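Local atomic coordinates of tRNA dimethylallyltransferase (Staphylococcus epidermidis ATCC 12228, PDB entry 3D3Q), a protein that probably transfers a dimethylallyl group from dimethylallyl diphosphate onto adenosine 37 of tRNAs that read codons beginning with uridine. Residues T21-S24 against I25-K29. Sequence-based numbering, arbitrary orientation.
Sequences TELS and IEVAK
Leu23 and Val27, one turn apart, share a face of helix 20-30, the helix whose first turn completes the P-loop (Walker A) in this P-loop NTPase-like fold. Leu23 CD1 approaches Val27 CG2 at 4.2 Å, a loose apolar contact between branched side chains. With chi1 at 174°, Val27 turns CG1 anti to its own N and sets CG2 beside that N, over the carbonyl oxygen of Leu23. Leu23 packs on Met303 and Ile307 of helix 300-314 and Val27 on Leu304, surroundings that suit apolar residues. Glu26 also touches Leu304, but its carboxylate end leads away.

Successive i to i+4 backbone bonds run beneath the side chains. Val27 N reaches Leu23 O at 2.9 Å, and Glu26 N bonds likewise to Glu22 O, whereas the first in the row, Ile25 N to Thr21 O, is weak. Thr21 belongs to the predicted ATP site, which ties this first turn to the nucleotide loop.

Ser24 and Ala28 are the small residues against strand 98-102, at Ala102 and Ile100, where they let the helix sit close. Chi1 of -70° folds the buried Ser24 hydroxyl back beside its own N, and OG hydrogen-bonds to Lys20 O, which satisfies its polarity. Ile25, bulky and apolar, rests instead on Ile35 of strand 33-37 and the loop residue Ile62, its CG1 lying 3.5 Å from Thr21 O. At the more open side the Glu26 carboxylate is paired with Lys29, whose second salt bridge is to Glu60; Lys29 NZ lies 3.6 Å from Glu26 OE2.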
ATOM      1  N   THR A  21       9.742  -0.621  -3.763  1.00 35.70           N
ATOM      2  CA  THR A  21      10.427  -1.762  -4.359  1.00 35.75           C
ATOM      3  C   THR A  21      11.932  -1.712  -4.150  1.00 35.78           C
ATOM      4  O   THR A  21      12.551  -2.714  -3.776  1.00 35.67           O
ATOM      5  CB  THR A  21      10.145  -1.850  -5.857  1.00 36.24           C
ATOM      6  OG1 THR A  21       8.729  -1.918  -6.060  1.00 38.69           O
ATOM      7  CG2 THR A  21      10.801  -3.093  -6.450  1.00 36.35           C
ATOM      8  N   GLU A  22      12.526  -0.552  -4.392  1.00 35.56           N
ATOM      9  CA  GLU A  22      13.959  -0.392  -4.217  1.00 36.42           C
ATOM     10  C   GLU A  22      14.299  -0.558  -2.744  1.00 35.88           C
ATOM     11  O   GLU A  22      15.191  -1.325  -2.393  1.00 37.29           O
ATOM     12  CB  GLU A  22      14.395   0.988  -4.711  1.00 39.34           C
ATOM     13  CG  GLU A  22      14.218   1.205  -6.213  1.00 43.60           C
ATOM     14  CD  GLU A  22      12.765   1.441  -6.648  1.00 45.57           C
ATOM     15  OE1 GLU A  22      12.526   1.515  -7.872  1.00 48.08           O
ATOM     16  OE2 GLU A  22      11.869   1.559  -5.789  1.00 46.06           O
ATOM     17  N   LEU A  23      13.574   0.152  -1.881  1.00 34.58           N
ATOM     18  CA  LEU A  23      13.795   0.068  -0.446  1.00 32.10           C
ATOM     19  C   LEU A  23      13.743  -1.384   0.039  1.00 31.09           C
ATOM     20  O   LEU A  23      14.580  -1.803   0.833  1.00 27.98           O
ATOM     21  CB  LEU A  23      12.750   0.908   0.301  1.00 30.74           C
ATOM     22  CG  LEU A  23      12.819   0.878   1.838  1.00 28.65           C
ATOM     23  CD1 LEU A  23      14.113   1.484   2.308  1.00 28.78           C
ATOM     24  CD2 LEU A  23      11.659   1.633   2.399  1.00 27.36           C
ATOM     25  N   SER A  24      12.765  -2.150  -0.442  1.00 32.29           N
ATOM     26  CA  SER A  24      12.639  -3.558  -0.046  1.00 34.51           C
ATOM     27  C   SER A  24      13.936  -4.315  -0.304  1.00 34.30           C
ATOM     28  O   SER A  24      14.440  -5.008   0.567  1.00 35.07           O
ATOM     29  CB  SER A  24      11.509  -4.257  -0.806  1.00 35.30           C
ATOM     30  OG  SER A  24      10.248  -3.781  -0.387  1.00 39.93           O
ATOM     31  N   ILE A  25      14.478  -4.176  -1.502  1.00 33.62           N
ATOM     32  CA  ILE A  25      15.702  -4.865  -1.838  1.00 33.95           C
ATOM     33  C   ILE A  25      16.854  -4.421  -0.927  1.00 35.37           C
ATOM     34  O   ILE A  25      17.632  -5.258  -0.446  1.00 35.34           O
ATOM     35  CB  ILE A  25      16.039  -4.643  -3.330  1.00 32.96           C
ATOM     36  CG1 ILE A  25      14.916  -5.242  -4.181  1.00 30.36           C
ATOM     37  CG2 ILE A  25      17.367  -5.268  -3.682  1.00 31.35           C
ATOM     38  CD1 ILE A  25      15.166  -5.209  -5.652  1.00 28.44           C
ATOM     39  N   GLU A  26      16.960  -3.120  -0.664  1.00 36.42           N
ATOM     40  CA  GLU A  26      18.025  -2.602   0.206  1.00 38.00           C
ATOM     41  C   GLU A  26      17.939  -3.207   1.611  1.00 37.34           C
ATOM     42  O   GLU A  26      18.962  -3.517   2.221  1.00 37.59           O
ATOM     43  CB  GLU A  26      17.956  -1.067   0.284  1.00 39.45           C
ATOM     44  CG  GLU A  26      18.349  -0.372  -1.029  1.00 44.45           C
ATOM     45  CD  GLU A  26      19.802  -0.638  -1.455  1.00 47.76           C
ATOM     46  OE1 GLU A  26      20.736  -0.062  -0.835  1.00 48.13           O
ATOM     47  OE2 GLU A  26      20.011  -1.439  -2.407  1.00 48.16           O
ATOM     48  N   VAL A  27      16.714  -3.367   2.111  1.00 36.34           N
ATOM     49  CA  VAL A  27      16.489  -3.957   3.424  1.00 34.75           C
ATOM     50  C   VAL A  27      16.819  -5.442   3.341  1.00 35.06           C
ATOM     51  O   VAL A  27      17.394  -6.016   4.257  1.00 34.96           O
ATOM     52  CB  VAL A  27      15.032  -3.804   3.852  1.00 31.86           C
ATOM     53  CG1 VAL A  27      14.788  -4.544   5.136  1.00 29.36           C
ATOM     54  CG2 VAL A  27      14.706  -2.347   4.004  1.00 31.53           C
ATOM     55  N   ALA A  28      16.453  -6.051   2.221  1.00 35.66           N
ATOM     56  CA  ALA A  28      16.698  -7.456   1.999  1.00 36.34           C
ATOM     57  C   ALA A  28      18.188  -7.736   1.943  1.00 38.34           C
ATOM     58  O   ALA A  28      18.647  -8.802   2.360  1.00 39.44           O
ATOM     59  CB  ALA A  28      16.042  -7.898   0.716  1.00 36.23           C
ATOM     60  N   LYS A  29      18.953  -6.782   1.429  1.00 39.77           N
ATOM     61  CA  LYS A  29      20.395  -6.959   1.337  1.00 40.39           C
ATOM     62  C   LYS A  29      21.113  -6.676   2.645  1.00 40.52           C
ATOM     63  O   LYS A  29      22.197  -7.195   2.860  1.00 41.59           O
ATOM     64  CB  LYS A  29      20.985  -6.066   0.247  1.00 40.53           C
ATOM     65  CG  LYS A  29      20.682  -6.514  -1.171  1.00 41.23           C
ATOM     66  CD  LYS A  29      21.673  -5.895  -2.164  1.00 44.42           C
ATOM     67  CE  LYS A  29      21.661  -4.355  -2.127  1.00 44.59           C
ATOM     68  NZ  LYS A  29      22.667  -3.734  -3.049  1.00 43.59           N
TER